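Local coordinates for probable ABC transporter phosphite binding protein PhnD1 (Prochlorococcus marinus str. MIT 9301, PDB 5LQ5) that probably serves as the solute-binding subunit of an ABC transporter, binding inorganic phosphite strongly and methylphosphonate and phosphate only very weakly, at residues D13-V18 with S157-I162; I44-A49 with F121-S126; K91-V96 with L175-W180; A163-G168 with S192-F197. All blocks are in the same frame, centred on the assembly; numbering follows the deposited sequence.

Interaction 1: residues D13-V18 with S157-I162; sequences DQNQDV and SHDATI
N15 and D159 make the straighter of two hydrogen bonds joining the approach to helix 16-34 with the first turn of helix 158-167. N15 N reaches D159 OD2 at 2.8 Å with an N-H...O angle of 174°, meeting the carboxylate on its anti side and 24° out of its plane. D159 CG stands anti to the carbonyl carbon and beside the backbone N, which carries the carboxylate to N15 N. The other oxygen, D159 OD1, accepts from N183, so both ends of the acid are engaged. The second bond runs the other way, from H158 N to D13 O at 2.8 Å: the donor sits above the carbonyl plane, and D13 thereby takes up an N-H that the start of a helix cannot satisfy within itself. S157 is the N-cap; its OG accepts from A160 N. S157 OG also lies 2.6 Å from the O of a water that donates to N15 OD1.

D13 CB lies 3.7 Å from H158 CD2, with the carboxylate and imidazole planes 75° apart. The D13 acid bonds through OD2 to the hydroxyl of Y206, while H158 NE2 is hydrogen-bonded to the bound phosphite. Q14 CB rests 3.4 Å from D159 OD2, and the amide of N15 lies over D159 CB.

The two segments come from opposite lobes of the periplasmic binding protein fold, and the contact bridges the cleft beside the ligand. Much of the grip uses backbone groups and a helix N-terminus, which would probably stabilise a negative charge on D159; lobe closure probably also helps place H158 beside the phosphite.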
loop_
_atom_site.group_PDB
_atom_site.type_symbol
_atom_site.label_atom_id
_atom_site.label_comp_id
_atom_site.label_asym_id
_atom_site.label_seq_id
_atom_site.Cartn_x
_atom_site.Cartn_y
_atom_site.Cartn_z
ATOM N N ASP A 13 1.540 -5.046 3.363
ATOM C CA ASP A 13 1.179 -5.121 1.931
ATOM C C ASP A 13 2.067 -6.080 1.139
ATOM O O ASP A 13 1.832 -6.329 -0.035
ATOM C CB ASP A 13 1.145 -3.729 1.295
ATOM C CG ASP A 13 2.538 -3.105 1.112
ATOM O OD1 ASP A 13 3.493 -3.494 1.815
ATOM O OD2 ASP A 13 2.671 -2.238 0.241
ATOM N N GLN A 14 3.102 -6.572 1.824
ATOM C CA GLN A 14 4.106 -7.487 1.278
ATOM C C GLN A 14 4.499 -8.494 2.365
ATOM O O GLN A 14 4.138 -8.331 3.512
ATOM C CB GLN A 14 5.334 -6.678 0.791
ATOM C CG GLN A 14 4.991 -5.840 -0.432
ATOM C CD GLN A 14 6.048 -4.817 -0.713
ATOM O OE1 GLN A 14 5.955 -3.659 -0.316
ATOM N NE2 GLN A 14 7.036 -5.232 -1.396
ATOM N N ASN A 15 5.266 -9.513 2.001
ATOM C CA ASN A 15 5.726 -10.491 2.948
ATOM C C ASN A 15 6.529 -9.839 4.073
ATOM O O ASN A 15 7.237 -8.828 3.866
ATOM C CB ASN A 15 6.566 -11.565 2.270
ATOM C CG ASN A 15 5.754 -12.449 1.333
ATOM O OD1 ASN A 15 4.538 -12.645 1.497
ATOM N ND2 ASN A 15 6.415 -12.992 0.371
ATOM N N GLN A 16 6.415 -10.425 5.258
ATOM C CA GLN A 16 7.032 -9.844 6.456
ATOM C C GLN A 16 8.553 -9.670 6.366
ATOM O O GLN A 16 9.110 -8.706 6.927
ATOM C CB GLN A 16 6.618 -10.601 7.715
ATOM C CG GLN A 16 6.939 -9.866 9.008
ATOM C CD GLN A 16 6.169 -8.573 9.119
ATOM O OE1 GLN A 16 4.961 -8.533 8.877
ATOM N NE2 GLN A 16 6.861 -7.506 9.450
ATOM N N ASP A 17 9.225 -10.576 5.665
ATOM C CA ASP A 17 10.686 -10.425 5.470
ATOM C C ASP A 17 11.105 -9.075 4.812
ATOM O O ASP A 17 12.064 -8.412 5.224
ATOM C CB ASP A 17 11.321 -11.654 4.793
ATOM C CG ASP A 17 10.900 -11.881 3.331
ATOM O OD1 ASP A 17 9.795 -11.497 2.912
ATOM O OD2 ASP A 17 11.689 -12.518 2.590
ATOM N N VAL A 18 10.354 -8.681 3.800
ATOM C CA VAL A 18 10.531 -7.403 3.096
ATOM C C VAL A 18 10.230 -6.246 4.051
ATOM O O VAL A 18 10.954 -5.263 4.117
ATOM C CB VAL A 18 9.615 -7.323 1.838
ATOM C CG1 VAL A 18 9.655 -5.933 1.200
ATOM C CG2 VAL A 18 10.016 -8.398 0.830
ATOM N N SER A 157 -2.459 -9.257 0.860
ATOM C CA SER A 157 -1.201 -8.583 0.512
ATOM C C SER A 157 -0.916 -8.756 -0.965
ATOM O O SER A 157 -1.394 -9.693 -1.614
ATOM C CB SER A 157 -0.025 -9.104 1.334
ATOM O OG SER A 157 0.694 -10.160 0.679
ATOM N N HIS A 158 -0.087 -7.856 -1.485
ATOM C CA HIS A 158 0.245 -7.914 -2.914
ATOM C C HIS A 158 1.096 -9.156 -3.222
ATOM O O HIS A 158 0.941 -9.781 -4.288
ATOM C CB HIS A 158 0.913 -6.636 -3.374
ATOM C CG HIS A 158 0.085 -5.432 -3.102
ATOM N ND1 HIS A 158 -1.200 -5.297 -3.580
ATOM C CD2 HIS A 158 0.296 -4.380 -2.273
ATOM C CE1 HIS A 158 -1.717 -4.177 -3.108
ATOM N NE2 HIS A 158 -0.823 -3.590 -2.335
ATOM N N ASP A 159 2.008 -9.503 -2.315
ATOM C CA ASP A 159 2.839 -10.742 -2.526
ATOM C C ASP A 159 1.928 -11.983 -2.502
ATOM O O ASP A 159 2.069 -12.904 -3.317
ATOM C CB ASP A 159 3.956 -10.878 -1.507
ATOM C CG ASP A 159 5.103 -9.924 -1.732
ATOM O OD1 ASP A 159 5.313 -9.440 -2.881
ATOM O OD2 ASP A 159 5.836 -9.729 -0.730
ATOM N N ALA A 160 0.933 -11.965 -1.605
ATOM C CA ALA A 160 0.029 -13.113 -1.520
ATOM C C ALA A 160 -0.885 -13.272 -2.742
ATOM O O ALA A 160 -1.186 -14.387 -3.145
ATOM C CB ALA A 160 -0.788 -13.081 -0.254
ATOM N N THR A 161 -1.264 -12.153 -3.359
ATOM C CA THR A 161 -2.051 -12.185 -4.588
ATOM C C THR A 161 -1.260 -12.853 -5.713
ATOM O O THR A 161 -1.745 -13.736 -6.365
ATOM C CB THR A 161 -2.453 -10.765 -4.993
ATOM O OG1 THR A 161 -3.248 -10.223 -3.944
ATOM C CG2 THR A 161 -3.209 -10.721 -6.275
ATOM N N ILE A 162 -0.003 -12.429 -5.858
ATOM C CA ILE A 162 0.888 -13.026 -6.872
ATOM C C ILE A 162 0.958 -14.544 -6.628
ATOM O O ILE A 162 0.820 -15.331 -7.556
ATOM C CB ILE A 162 2.299 -12.399 -6.823
ATOM C CG1 ILE A 162 2.251 -10.967 -7.355
ATOM C CG2 ILE A 162 3.302 -13.265 -7.587
ATOM C CD1 ILE A 162 3.505 -10.160 -7.033
HETATM O O HOH W 1 2.216 -11.392 2.450
#

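Interaction 2: residues I44-A49 with F121-S126; sequences INYIAA and FGSENS. With PO3 (phosphite ion), chain B.
Y46 and S126 belong to the phosphite pocket and meet at one oxygen of the ligand. Y46 OH donates to phosphite O3 at 2.6 Å and S126 OG donates to the same atom at 2.7 Å. Y46 OH and S126 OG stay 3.8 Å apart. H158 adds a third bond to O3, so this oxygen is gripped by three side chains. The phosphite O3 lies at the edge of the Y46 ring, near its plane.

One face of that ring is covered by S123. Its CB stands 3.6 Å from the ring centroid and only 13° off the normal, a CH-pi contact, and S123 OG leans over the CG end of the ring. With S123 OG anti to the backbone N (chi1 174°), the hydroxyl also accepts from N125 N, forming an ST turn within the type I beta turn from S123 to S126.

Y46 starts helix 46-54, in one lobe of this periplasmic binding protein; the turn leads into helix 127-139 of the other, where S126 is the N-cap and accepts from G129 N. Two waters stitch the lobes alongside the ring. One donates to Y46 OH and accepts from S123 N; the other accepts from Y46 N and lies 2.7 Å from S123 OG. Farther from the ligand, I47 CG1 rests 3.4 Å from N125 ND2, the two side chains crossing at a slant. N125 OD1 accepts from K272 near the C-terminus and from Q70 of helix 65-74, and ND2 donates to the carbonyl of L275.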
loop_
_atom_site.group_PDB
_atom_site.type_symbol
_atom_site.label_atom_id
_atom_site.label_comp_id
_atom_site.label_asym_id
_atom_site.label_seq_id
_atom_site.Cartn_x
_atom_site.Cartn_y
_atom_site.Cartn_z
ATOM N N ILE A 44 -0.754 -7.584 12.151
ATOM C CA ILE A 44 -1.240 -8.772 11.421
ATOM C C ILE A 44 -1.969 -8.486 10.107
ATOM O O ILE A 44 -1.946 -9.331 9.217
ATOM C CB ILE A 44 -2.097 -9.725 12.292
ATOM C CG1 ILE A 44 -3.349 -9.020 12.823
ATOM C CG2 ILE A 44 -1.228 -10.357 13.381
ATOM C CD1 ILE A 44 -4.391 -10.005 13.341
ATOM N N ASN A 45 -2.620 -7.315 9.986
ATOM C CA ASN A 45 -3.438 -7.003 8.791
ATOM C C ASN A 45 -3.652 -5.491 8.664
ATOM O O ASN A 45 -3.177 -4.721 9.512
ATOM C CB ASN A 45 -4.734 -7.815 8.781
ATOM C CG ASN A 45 -5.630 -7.546 9.977
ATOM O OD1 ASN A 45 -5.674 -6.428 10.512
ATOM N ND2 ASN A 45 -6.338 -8.575 10.422
ATOM N N TYR A 46 -4.306 -5.061 7.578
ATOM C CA TYR A 46 -4.495 -3.635 7.349
ATOM C C TYR A 46 -5.357 -2.998 8.441
ATOM O O TYR A 46 -5.101 -1.884 8.835
ATOM C CB TYR A 46 -5.144 -3.367 6.013
ATOM C CG TYR A 46 -4.258 -3.423 4.750
ATOM C CD1 TYR A 46 -4.363 -2.438 3.766
ATOM C CD2 TYR A 46 -3.389 -4.471 4.500
ATOM C CE1 TYR A 46 -3.628 -2.503 2.616
ATOM C CE2 TYR A 46 -2.699 -4.574 3.305
ATOM C CZ TYR A 46 -2.795 -3.578 2.367
ATOM O OH TYR A 46 -2.095 -3.635 1.174
ATOM N N ILE A 47 -6.370 -3.726 8.923
ATOM C CA ILE A 47 -7.231 -3.174 9.961
ATOM C C ILE A 47 -6.415 -2.889 11.206
ATOM O O ILE A 47 -6.606 -1.871 11.858
ATOM C CB ILE A 47 -8.425 -4.088 10.252
ATOM C CG1 ILE A 47 -9.410 -3.987 9.118
ATOM C CG2 ILE A 47 -9.109 -3.715 11.564
ATOM C CD1 ILE A 47 -10.488 -5.066 9.146
ATOM N N ALA A 48 -5.514 -3.794 11.520
ATOM C CA ALA A 48 -4.658 -3.653 12.717
ATOM C C ALA A 48 -3.749 -2.415 12.623
ATOM O O ALA A 48 -3.361 -1.833 13.645
ATOM C CB ALA A 48 -3.838 -4.905 12.971
ATOM N N ALA A 49 -3.349 -2.057 11.416
ATOM C CA ALA A 49 -2.560 -0.836 11.227
ATOM C C ALA A 49 -3.376 0.416 11.566
ATOM O O ALA A 49 -2.921 1.303 12.295
ATOM C CB ALA A 49 -2.004 -0.787 9.815
ATOM N N PHE A 121 -8.624 -10.334 -5.093
ATOM C CA PHE A 121 -8.070 -9.072 -4.720
ATOM C C PHE A 121 -6.990 -9.289 -3.658
ATOM O O PHE A 121 -6.757 -10.403 -3.164
ATOM C CB PHE A 121 -9.161 -8.209 -4.076
ATOM C CG PHE A 121 -10.277 -7.788 -5.008
ATOM C CD1 PHE A 121 -10.076 -6.836 -5.993
ATOM C CD2 PHE A 121 -11.525 -8.334 -4.879
ATOM C CE1 PHE A 121 -11.117 -6.423 -6.787
ATOM C CE2 PHE A 121 -12.554 -7.946 -5.694
ATOM C CZ PHE A 121 -12.349 -7.005 -6.639
ATOM N N GLY A 122 -6.317 -8.216 -3.316
ATOM C CA GLY A 122 -5.490 -8.146 -2.118
ATOM C C GLY A 122 -6.328 -7.963 -0.853
ATOM O O GLY A 122 -7.448 -8.451 -0.765
ATOM N N SER A 123 -5.782 -7.230 0.112
ATOM C CA SER A 123 -6.563 -6.903 1.307
ATOM C C SER A 123 -7.875 -6.248 0.952
ATOM O O SER A 123 -7.932 -5.437 0.038
ATOM C CB SER A 123 -5.795 -5.960 2.232
ATOM O OG SER A 123 -6.614 -5.513 3.336
ATOM N N GLU A 124 -8.892 -6.538 1.760
ATOM C CA GLU A 124 -10.186 -5.871 1.585
ATOM C C GLU A 124 -10.029 -4.351 1.634
ATOM O O GLU A 124 -10.812 -3.650 1.024
ATOM C CB GLU A 124 -11.140 -6.269 2.724
ATOM C CG GLU A 124 -11.566 -7.757 2.737
ATOM C CD GLU A 124 -10.643 -8.707 3.502
ATOM O OE1 GLU A 124 -9.465 -8.356 3.801
ATOM O OE2 GLU A 124 -11.119 -9.839 3.804
ATOM N N ASN A 125 -8.998 -3.857 2.358
ATOM C CA ASN A 125 -8.762 -2.425 2.569
ATOM C C ASN A 125 -7.603 -1.872 1.764
ATOM O O ASN A 125 -7.119 -0.772 2.025
ATOM C CB ASN A 125 -8.598 -2.149 4.090
ATOM C CG ASN A 125 -9.903 -2.326 4.852
ATOM O OD1 ASN A 125 -10.925 -1.845 4.447
ATOM N ND2 ASN A 125 -9.845 -3.015 5.932
ATOM N N SER A 126 -7.194 -2.622 0.761
ATOM C CA SER A 126 -6.100 -2.181 -0.162
ATOM C C SER A 126 -6.603 -1.234 -1.256
ATOM O O SER A 126 -7.643 -1.477 -1.879
ATOM C CB SER A 126 -5.417 -3.380 -0.816
ATOM O OG SER A 126 -4.425 -2.929 -1.729
HETATM P P PO3 B . -2.379 -0.202 -0.812
HETATM O O1 PO3 B . -2.355 0.142 -2.339
HETATM O O2 PO3 B . -3.569 0.465 -0.009
HETATM O O3 PO3 B . -2.323 -1.738 -0.581
HETATM O O HOH W 2 -3.092 -5.883 -0.391
HETATM O O HOH W 3 -5.720 -6.855 5.481
#

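Interaction 3: residues K91-V96 with L175-W180; sequences KSVFVV and LNKQVW
V93 drives a two-pronged wedge against the start of helix 177-186. CG1 presses on K177 CG at 3.7 Å and CG2 on W180 CB at the same distance, so the valine fits between two side chains three residues apart on the helix, crossing each at about a right angle. Its first torsion (chi1 -63°) sets CG1 beside the backbone N and thus on the K177 side, with CG2 turned to W180 and L175. V95, two residues on, supplies the next bump. CG1 sits over the six-membered ring of W180, 3.8 Å from the centroid and 10° off the normal, in a CH-pi contact, while CG2 meets L175 CD2 at 4.0 Å. The branched end of L175 therefore lies in the dip between the two valines, with CD2 also 3.9 Å from V93 CG2.

The backbone beneath is an antiparallel pairing of strands 92-97 and 172-176, inner neighbours in the five-strand sheet of one lobe. V93 and L175 form a hydrogen-bonded pair, V93 N to L175 O at 2.8 Å and L175 N to V93 O at 2.9 Å. S92 faces N176 in the non-hydrogen-bonded pair that follows. There strand gives way to helix: K177 N still donates to K91 O, and N176, as N-cap, accepts from V179 N with OD1.

N176 ND2 turns to Y206, a residue of the phosphite pocket. At the margin the lysine stems of K91 and K177 run near each other, and K177 NZ makes its salt bridge with E181.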
loop_
_atom_site.group_PDB
_atom_site.type_symbol
_atom_site.label_atom_id
_atom_site.label_comp_id
_atom_site.label_asym_id
_atom_site.label_seq_id
_atom_site.Cartn_x
_atom_site.Cartn_y
_atom_site.Cartn_z
ATOM N N LYS A 91 -0.508 3.142 -9.893
ATOM C CA LYS A 91 -1.243 2.214 -10.751
ATOM C C LYS A 91 -1.309 0.793 -10.184
ATOM O O LYS A 91 -0.429 0.365 -9.442
ATOM C CB LYS A 91 -0.627 2.132 -12.156
ATOM C CG LYS A 91 -0.584 3.459 -12.863
ATOM C CD LYS A 91 0.226 3.308 -14.146
ATOM C CE LYS A 91 0.229 4.601 -14.939
ATOM N NZ LYS A 91 0.912 4.377 -16.240
ATOM N N SER A 92 -2.380 0.097 -10.562
ATOM C CA SER A 92 -2.493 -1.327 -10.344
ATOM C C SER A 92 -2.238 -2.069 -11.646
ATOM O O SER A 92 -2.346 -1.518 -12.754
ATOM C CB SER A 92 -3.886 -1.708 -9.853
ATOM O OG SER A 92 -4.250 -1.021 -8.655
ATOM N N VAL A 93 -1.973 -3.351 -11.481
ATOM C CA VAL A 93 -1.994 -4.329 -12.559
ATOM C C VAL A 93 -2.978 -5.441 -12.258
ATOM O O VAL A 93 -3.191 -5.856 -11.097
ATOM C CB VAL A 93 -0.607 -4.941 -12.850
ATOM C CG1 VAL A 93 0.333 -3.839 -13.313
ATOM C CG2 VAL A 93 -0.022 -5.703 -11.645
ATOM N N PHE A 94 -3.641 -5.861 -13.318
ATOM C CA PHE A 94 -4.341 -7.117 -13.361
ATOM C C PHE A 94 -3.419 -8.152 -13.981
ATOM O O PHE A 94 -2.817 -7.900 -15.029
ATOM C CB PHE A 94 -5.627 -7.013 -14.163
ATOM C CG PHE A 94 -6.737 -6.245 -13.466
ATOM C CD1 PHE A 94 -7.812 -6.894 -12.899
ATOM C CD2 PHE A 94 -6.708 -4.870 -13.402
ATOM C CE1 PHE A 94 -8.843 -6.179 -12.303
ATOM C CE2 PHE A 94 -7.725 -4.135 -12.785
ATOM C CZ PHE A 94 -8.794 -4.792 -12.223
ATOM N N VAL A 95 -3.318 -9.307 -13.347
ATOM C CA VAL A 95 -2.520 -10.428 -13.810
ATOM C C VAL A 95 -3.377 -11.669 -13.969
ATOM O O VAL A 95 -4.388 -11.851 -13.238
ATOM C CB VAL A 95 -1.320 -10.724 -12.916
ATOM C CG1 VAL A 95 -0.394 -9.531 -12.824
ATOM C CG2 VAL A 95 -1.720 -11.202 -11.544
ATOM N N VAL A 96 -2.973 -12.521 -14.915
ATOM C CA VAL A 96 -3.648 -13.781 -15.182
ATOM C C VAL A 96 -2.670 -14.933 -15.241
ATOM O O VAL A 96 -1.504 -14.756 -15.596
ATOM C CB VAL A 96 -4.493 -13.762 -16.461
ATOM C CG1 VAL A 96 -5.655 -12.778 -16.327
ATOM C CG2 VAL A 96 -3.630 -13.404 -17.671
ATOM N N LEU A 175 -3.175 -6.159 -8.239
ATOM C CA LEU A 175 -2.204 -5.725 -7.231
ATOM C C LEU A 175 -1.472 -4.447 -7.607
ATOM O O LEU A 175 -1.534 -3.980 -8.738
ATOM C CB LEU A 175 -1.195 -6.836 -6.901
ATOM C CG LEU A 175 -0.239 -7.194 -8.035
ATOM C CD1 LEU A 175 1.109 -7.545 -7.423
ATOM C CD2 LEU A 175 -0.797 -8.330 -8.877
ATOM N N ASN A 176 -0.762 -3.937 -6.613
ATOM C CA ASN A 176 0.242 -2.852 -6.694
ATOM C C ASN A 176 1.224 -3.113 -7.870
ATOM O O ASN A 176 1.888 -4.140 -7.914
ATOM C CB ASN A 176 0.949 -2.847 -5.338
ATOM C CG ASN A 176 2.099 -1.887 -5.227
ATOM O OD1 ASN A 176 2.866 -1.702 -6.169
ATOM N ND2 ASN A 176 2.260 -1.291 -4.048
ATOM N N LYS A 177 1.354 -2.169 -8.790
ATOM C CA LYS A 177 2.191 -2.378 -10.020
ATOM C C LYS A 177 3.695 -2.441 -9.670
ATOM O O LYS A 177 4.447 -3.229 -10.246
ATOM C CB LYS A 177 1.932 -1.266 -11.043
ATOM C CG LYS A 177 2.856 -1.314 -12.269
ATOM C CD LYS A 177 2.292 -0.384 -13.336
ATOM C CE LYS A 177 3.105 -0.417 -14.625
ATOM N NZ LYS A 177 4.317 0.426 -14.500
ATOM N N GLN A 178 4.120 -1.619 -8.708
ATOM C CA GLN A 178 5.526 -1.651 -8.220
ATOM C C GLN A 178 5.926 -3.008 -7.624
ATOM O O GLN A 178 7.007 -3.507 -7.840
ATOM C CB GLN A 178 5.793 -0.535 -7.195
ATOM C CG GLN A 178 7.261 -0.305 -6.902
ATOM C CD GLN A 178 8.001 0.282 -8.098
ATOM O OE1 GLN A 178 7.664 1.366 -8.554
ATOM N NE2 GLN A 178 9.008 -0.436 -8.608
ATOM N N VAL A 179 5.012 -3.611 -6.882
ATOM C CA VAL A 179 5.261 -4.907 -6.269
ATOM C C VAL A 179 5.368 -5.982 -7.365
ATOM O O VAL A 179 6.221 -6.855 -7.306
ATOM C CB VAL A 179 4.199 -5.286 -5.206
ATOM C CG1 VAL A 179 4.365 -6.725 -4.744
ATOM C CG2 VAL A 179 4.309 -4.376 -3.984
ATOM N N TRP A 180 4.489 -5.903 -8.354
ATOM C CA TRP A 180 4.510 -6.809 -9.493
ATOM C C TRP A 180 5.881 -6.737 -10.191
ATOM O O TRP A 180 6.548 -7.754 -10.408
ATOM C CB TRP A 180 3.402 -6.455 -10.466
ATOM C CG TRP A 180 3.546 -7.039 -11.839
ATOM C CD1 TRP A 180 3.778 -6.343 -13.001
ATOM C CD2 TRP A 180 3.461 -8.425 -12.206
ATOM N NE1 TRP A 180 3.840 -7.219 -14.067
ATOM C CE2 TRP A 180 3.644 -8.499 -13.607
ATOM C CE3 TRP A 180 3.241 -9.612 -11.488
ATOM C CZ2 TRP A 180 3.626 -9.721 -14.304
ATOM C CZ3 TRP A 180 3.235 -10.826 -12.181
ATOM C CH2 TRP A 180 3.433 -10.865 -13.583
#

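Interaction 4: residues A163-G168 with S192-F197; sequences ALVNSG and SNLELF
V165 and N166, in the last turn of helix 158-167, pack against N193 and L194 where strand 194-199 begins at the edge of the five-strand sheet. The helix lies on the face of that sheet, and its end closes in a Schellman motif, with G168 at positive phi (86°).

The polar part rests on one amide. N166 OD1 accepts from N193 N at 2.8 Å; the N-H...O angle is 154° and the donor is tilted only modestly from the carbonyl plane. N166 CG stands anti to the backbone N, which carries the amide off the helix toward the turn before the strand. This side-chain carbonyl thus takes up a backbone N-H just ahead of the strand, while S192 OG, a residue earlier, bonds back to P188 O. N193 is also backbone-bonded to K98, just beyond the end of strand 92-97.

The apolar part belongs to L194. Its branched end packs against the last turn of the helix, with CG 3.7 Å from N166 OD1 and CD2 3.6 Å from N166 N, so the leucine touches both the side chain and the backbone of the asparagine. V165 crosses it at about a right angle and also leans on T120 of strand 119-121. V165 CG1 and L194 CD2 come within 3.3 Å, closer than methyl groups usually pack.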
loop_
_atom_site.group_PDB
_atom_site.type_symbol
_atom_site.label_atom_id
_atom_site.label_comp_id
_atom_site.label_asym_id
_atom_site.label_seq_id
_atom_site.Cartn_x
_atom_site.Cartn_y
_atom_site.Cartn_z
ATOM N N ALA A 163 1.161 -14.935 -5.374
ATOM C CA ALA A 163 1.391 -16.358 -5.068
ATOM C C ALA A 163 0.166 -17.213 -5.392
ATOM O O ALA A 163 0.274 -18.327 -5.944
ATOM C CB ALA A 163 1.819 -16.551 -3.616
ATOM N N LEU A 164 -1.010 -16.668 -5.127
ATOM C CA LEU A 164 -2.270 -17.369 -5.376
ATOM C C LEU A 164 -2.569 -17.544 -6.862
ATOM O O LEU A 164 -3.035 -18.592 -7.289
ATOM C CB LEU A 164 -3.439 -16.639 -4.722
ATOM C CG LEU A 164 -3.557 -16.763 -3.205
ATOM C CD1 LEU A 164 -4.557 -15.708 -2.720
ATOM C CD2 LEU A 164 -3.941 -18.168 -2.734
ATOM N N VAL A 165 -2.331 -16.497 -7.650
ATOM C CA VAL A 165 -2.594 -16.604 -9.084
ATOM C C VAL A 165 -1.490 -17.495 -9.704
ATOM O O VAL A 165 -1.773 -18.344 -10.545
ATOM C CB VAL A 165 -2.714 -15.255 -9.779
ATOM C CG1 VAL A 165 -3.101 -15.436 -11.241
ATOM C CG2 VAL A 165 -3.757 -14.365 -9.106
ATOM N N ASN A 166 -0.247 -17.325 -9.243
ATOM C CA ASN A 166 0.887 -18.133 -9.754
ATOM C C ASN A 166 0.717 -19.634 -9.526
ATOM O O ASN A 166 1.084 -20.438 -10.371
ATOM C CB ASN A 166 2.209 -17.717 -9.135
ATOM C CG ASN A 166 3.390 -18.217 -9.949
ATOM O OD1 ASN A 166 3.511 -17.864 -11.117
ATOM N ND2 ASN A 166 4.241 -19.063 -9.356
ATOM N N SER A 167 0.111 -20.004 -8.401
ATOM C CA SER A 167 -0.102 -21.434 -8.088
ATOM C C SER A 167 -1.278 -22.082 -8.814
ATOM O O SER A 167 -1.433 -23.286 -8.826
ATOM C CB SER A 167 -0.313 -21.641 -6.591
ATOM O OG SER A 167 -1.586 -21.109 -6.233
ATOM N N GLY A 168 -2.143 -21.247 -9.351
ATOM C CA GLY A 168 -3.426 -21.677 -9.962
ATOM C C GLY A 168 -4.584 -21.824 -8.983
ATOM O O GLY A 168 -5.663 -22.324 -9.349
ATOM N N SER A 192 6.516 -17.146 -12.481
ATOM C CA SER A 192 6.705 -18.056 -13.633
ATOM C C SER A 192 5.451 -18.377 -14.415
ATOM O O SER A 192 5.493 -18.566 -15.617
ATOM C CB SER A 192 7.346 -19.400 -13.187
ATOM O OG SER A 192 8.608 -19.173 -12.610
ATOM N N ASN A 193 4.318 -18.446 -13.724
ATOM C CA ASN A 193 3.047 -18.836 -14.377
ATOM C C ASN A 193 2.101 -17.690 -14.612
ATOM O O ASN A 193 0.948 -17.915 -14.981
ATOM C CB ASN A 193 2.326 -19.902 -13.587
ATOM C CG ASN A 193 3.194 -21.080 -13.263
ATOM O OD1 ASN A 193 3.322 -21.488 -12.098
ATOM N ND2 ASN A 193 3.795 -21.642 -14.274
ATOM N N LEU A 194 2.621 -16.470 -14.472
ATOM C CA LEU A 194 1.844 -15.233 -14.617
ATOM C C LEU A 194 2.190 -14.359 -15.778
ATOM O O LEU A 194 3.367 -14.186 -16.132
ATOM C CB LEU A 194 2.027 -14.334 -13.388
ATOM C CG LEU A 194 1.507 -14.908 -12.098
ATOM C CD1 LEU A 194 1.657 -13.898 -10.966
ATOM C CD2 LEU A 194 0.058 -15.328 -12.261
ATOM N N GLU A 195 1.139 -13.734 -16.289
ATOM C CA GLU A 195 1.223 -12.756 -17.377
ATOM C C GLU A 195 0.491 -11.480 -16.976
ATOM O O GLU A 195 -0.574 -11.528 -16.351
ATOM C CB GLU A 195 0.565 -13.283 -18.666
ATOM C CG GLU A 195 1.295 -14.412 -19.363
ATOM C CD GLU A 195 2.395 -13.952 -20.322
ATOM O OE1 GLU A 195 2.883 -12.802 -20.225
ATOM O OE2 GLU A 195 2.773 -14.758 -21.197
ATOM N N LEU A 196 1.056 -10.346 -17.354
ATOM C CA LEU A 196 0.362 -9.048 -17.257
ATOM C C LEU A 196 -0.835 -9.021 -18.194
ATOM O O LEU A 196 -0.700 -9.258 -19.414
ATOM C CB LEU A 196 1.300 -7.865 -17.539
ATOM C CG LEU A 196 0.676 -6.463 -17.586
ATOM C CD1 LEU A 196 0.277 -6.038 -16.171
ATOM C CD2 LEU A 196 1.607 -5.430 -18.200
ATOM N N PHE A 197 -1.971 -8.642 -17.626
ATOM C CA PHE A 197 -3.275 -8.559 -18.328
ATOM C C PHE A 197 -3.681 -7.141 -18.663
ATOM O O PHE A 197 -4.087 -6.857 -19.797
ATOM C CB PHE A 197 -4.382 -9.315 -17.567
ATOM C CG PHE A 197 -5.722 -9.356 -18.273
ATOM C CD1 PHE A 197 -5.910 -10.114 -19.413
ATOM C CD2 PHE A 197 -6.807 -8.645 -17.790
ATOM C CE1 PHE A 197 -7.134 -10.140 -20.054
ATOM C CE2 PHE A 197 -8.037 -8.701 -18.406
ATOM C CZ PHE A 197 -8.196 -9.437 -19.582
#

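Interactions 1 and 2 both span the cleft between the lobes and touch each other, D13 CB lying against Y46 OH; their chemistry is mostly polar, with one CH-pi contact, and water and the ligand take part. Interactions 3 and 4 lie within a single lobe and share its sheet, since strands 92-97 and 194-199 are neighbours, joined at F94 O to F197 N. Interaction 3 is buried, with apolar side chains over a hydrogen-bonded strand pair, whereas 163-168 with 192-197 is only partly buried, about 20 Å between its centre and that of the chain. Helix 158-167 runs through the set: its N-terminal end serves interaction 1 beside the phosphite, its C-terminal end interaction 4.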